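Local coordinates for protein tyrosinase (Burkholderia thailandensis, PDB 5ZRD) that catalyses the copper-dependent hydroxylation of monophenols to catechols and, as a tyrosinase, probably their further oxidation to o-quinones, at residues G291-Q296 with R504-H509. Residues are numbered along the deposited sequence; the frame is centred on the assembly and turned at random.
Sequences GDEIGQ and RVEFIH
A short parallel pairing, Q296 beside I508, adds an outermost strand from the central tyrosinase domain to a mixed sheet otherwise built from later parts of the chain. H509 N donates to Q296 O at 3.0 Å, almost in line with the C=O bond, while Q296 N reaches F507 O through a weak 3.4 Å bond. On one face of the sheet, Q296 CB rests on I508 CG2. Ahead of the strand, the loop 291-294 curls over the side chains of R504 and E506. The R504 chain bends at chi3 (-108°), bringing NH1 to D292 O at 2.9 Å; this donor lies above the carbonyl plane, 43° out of it. NH2 has its main partner in a salt bridge to E458 OE2 on strand 456-466, and a long, weak one to D292 OD1 (3.4 Å), while I294 CD1 crosses beside NE. E506, with CG anti to its own N (chi1 168°) and the chain extended, slips beneath the loop until OE1 is 2.5 Å from G291 O. Y446 OH bonds to both oxygens, and K444 NZ also bonds to G291 O. So short an oxygen pair suggests that E506 is probably protonated and donates to this carbonyl, consistent with crystals at low pH.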
loop_
_atom_site.group_PDB
_atom_site.type_symbol
_atom_site.label_atom_id
_atom_site.label_comp_id
_atom_site.label_asym_id
_atom_site.label_seq_id
_atom_site.Cartn_x
_atom_site.Cartn_y
_atom_site.Cartn_z
ATOM N N GLY A 291 2.949 -35.311 -28.733
ATOM C CA GLY A 291 2.822 -36.726 -28.420
ATOM C C GLY A 291 3.293 -37.070 -27.016
ATOM O O GLY A 291 2.928 -36.418 -26.000
ATOM N N ASP A 292 4.172 -38.074 -27.017
ATOM C CA ASP A 292 4.466 -38.983 -25.912
ATOM C C ASP A 292 5.653 -38.551 -24.991
ATOM O O ASP A 292 5.966 -39.213 -23.980
ATOM C CB ASP A 292 4.755 -40.327 -26.580
ATOM C CG ASP A 292 4.754 -41.449 -25.629
ATOM O OD1 ASP A 292 4.497 -41.225 -24.431
ATOM O OD2 ASP A 292 5.020 -42.567 -26.083
ATOM N N GLU A 293 6.281 -37.431 -25.362
ATOM C CA GLU A 293 7.480 -36.866 -24.697
ATOM C C GLU A 293 7.220 -36.632 -23.200
ATOM O O GLU A 293 6.078 -36.690 -22.723
ATOM C CB GLU A 293 7.951 -35.563 -25.366
ATOM C CG GLU A 293 6.973 -34.915 -26.341
ATOM C CD GLU A 293 7.069 -35.387 -27.789
ATOM O OE1 GLU A 293 8.186 -35.421 -28.323
ATOM O OE2 GLU A 293 6.021 -35.717 -28.383
ATOM N N ILE A 294 8.303 -36.380 -22.464
ATOM C CA ILE A 294 8.243 -36.185 -21.000
ATOM C C ILE A 294 7.677 -34.780 -20.729
ATOM O O ILE A 294 6.853 -34.587 -19.833
ATOM C CB ILE A 294 9.631 -36.444 -20.354
ATOM C CG1 ILE A 294 10.005 -37.936 -20.372
ATOM C CG2 ILE A 294 9.730 -35.848 -18.950
ATOM C CD1 ILE A 294 9.275 -38.806 -19.359
ATOM N N GLY A 295 8.107 -33.822 -21.539
ATOM C CA GLY A 295 7.679 -32.429 -21.452
ATOM C C GLY A 295 8.142 -31.647 -22.672
ATOM O O GLY A 295 8.971 -32.140 -23.435
ATOM N N GLN A 296 7.630 -30.431 -22.848
ATOM C CA GLN A 296 7.768 -29.684 -24.100
ATOM C C GLN A 296 7.438 -28.206 -23.856
ATOM O O GLN A 296 6.519 -27.871 -23.104
ATOM C CB GLN A 296 6.820 -30.228 -25.181
ATOM C CG GLN A 296 7.455 -31.207 -26.160
ATOM C CD GLN A 296 8.334 -30.543 -27.196
ATOM O OE1 GLN A 296 8.979 -29.521 -26.951
ATOM N NE2 GLN A 296 8.378 -31.143 -28.373
ATOM N N ARG A 504 1.930 -41.146 -15.305
ATOM C CA ARG A 504 2.708 -39.919 -15.394
ATOM C C ARG A 504 1.874 -38.853 -16.120
ATOM O O ARG A 504 0.963 -39.173 -16.877
ATOM C CB ARG A 504 4.026 -40.197 -16.132
ATOM C CG ARG A 504 3.810 -40.526 -17.597
ATOM C CD ARG A 504 5.050 -41.078 -18.272
ATOM N NE ARG A 504 5.587 -40.089 -19.175
ATOM C CZ ARG A 504 5.290 -40.011 -20.464
ATOM N NH1 ARG A 504 5.600 -38.915 -21.140
ATOM N NH2 ARG A 504 4.679 -41.019 -21.060
ATOM N N VAL A 505 2.229 -37.587 -15.915
ATOM C CA VAL A 505 1.646 -36.499 -16.679
ATOM C C VAL A 505 2.785 -35.782 -17.407
ATOM O O VAL A 505 3.776 -35.501 -16.820
ATOM C CB VAL A 505 0.877 -35.505 -15.788
ATOM C CG1 VAL A 505 -0.344 -36.129 -15.158
ATOM C CG2 VAL A 505 1.769 -34.903 -14.719
ATOM N N GLU A 506 2.588 -35.489 -18.672
ATOM C CA GLU A 506 3.458 -34.644 -19.482
ATOM C C GLU A 506 2.841 -33.239 -19.454
ATOM O O GLU A 506 1.670 -33.073 -19.820
ATOM C CB GLU A 506 3.528 -35.229 -20.902
ATOM C CG GLU A 506 4.156 -34.341 -21.971
ATOM C CD GLU A 506 3.889 -34.719 -23.432
ATOM O OE1 GLU A 506 3.051 -35.631 -23.676
ATOM O OE2 GLU A 506 4.503 -34.078 -24.340
ATOM N N PHE A 507 3.593 -32.252 -18.970
ATOM C CA PHE A 507 3.209 -30.851 -19.108
ATOM C C PHE A 507 3.757 -30.267 -20.409
ATOM O O PHE A 507 4.920 -30.485 -20.766
ATOM C CB PHE A 507 3.722 -30.025 -17.938
ATOM C CG PHE A 507 3.020 -30.329 -16.652
ATOM C CD1 PHE A 507 3.493 -31.315 -15.813
ATOM C CD2 PHE A 507 1.873 -29.640 -16.298
ATOM C CE1 PHE A 507 2.831 -31.591 -14.627
ATOM C CE2 PHE A 507 1.217 -29.912 -15.108
ATOM C CZ PHE A 507 1.700 -30.886 -14.273
ATOM N N ILE A 508 2.910 -29.553 -21.130
ATOM C CA ILE A 508 3.374 -28.768 -22.245
ATOM C C ILE A 508 3.089 -27.303 -21.907
ATOM O O ILE A 508 1.922 -26.933 -21.742
ATOM C CB ILE A 508 2.695 -29.210 -23.551
ATOM C CG1 ILE A 508 2.880 -30.711 -23.816
ATOM C CG2 ILE A 508 3.183 -28.365 -24.717
ATOM C CD1 ILE A 508 2.023 -31.234 -24.959
ATOM N N HIS A 509 4.133 -26.490 -21.808
ATOM C CA HIS A 509 3.977 -25.181 -21.222
ATOM C C HIS A 509 4.779 -24.138 -22.008
ATOM O O HIS A 509 5.546 -24.464 -22.902
ATOM C CB HIS A 509 4.367 -25.234 -19.757
ATOM C CG HIS A 509 5.747 -25.724 -19.569
ATOM N ND1 HIS A 509 6.813 -24.859 -19.491
ATOM C CD2 HIS A 509 6.248 -26.976 -19.506
ATOM C CE1 HIS A 509 7.923 -25.561 -19.344
ATOM N NE2 HIS A 509 7.606 -26.868 -19.357
#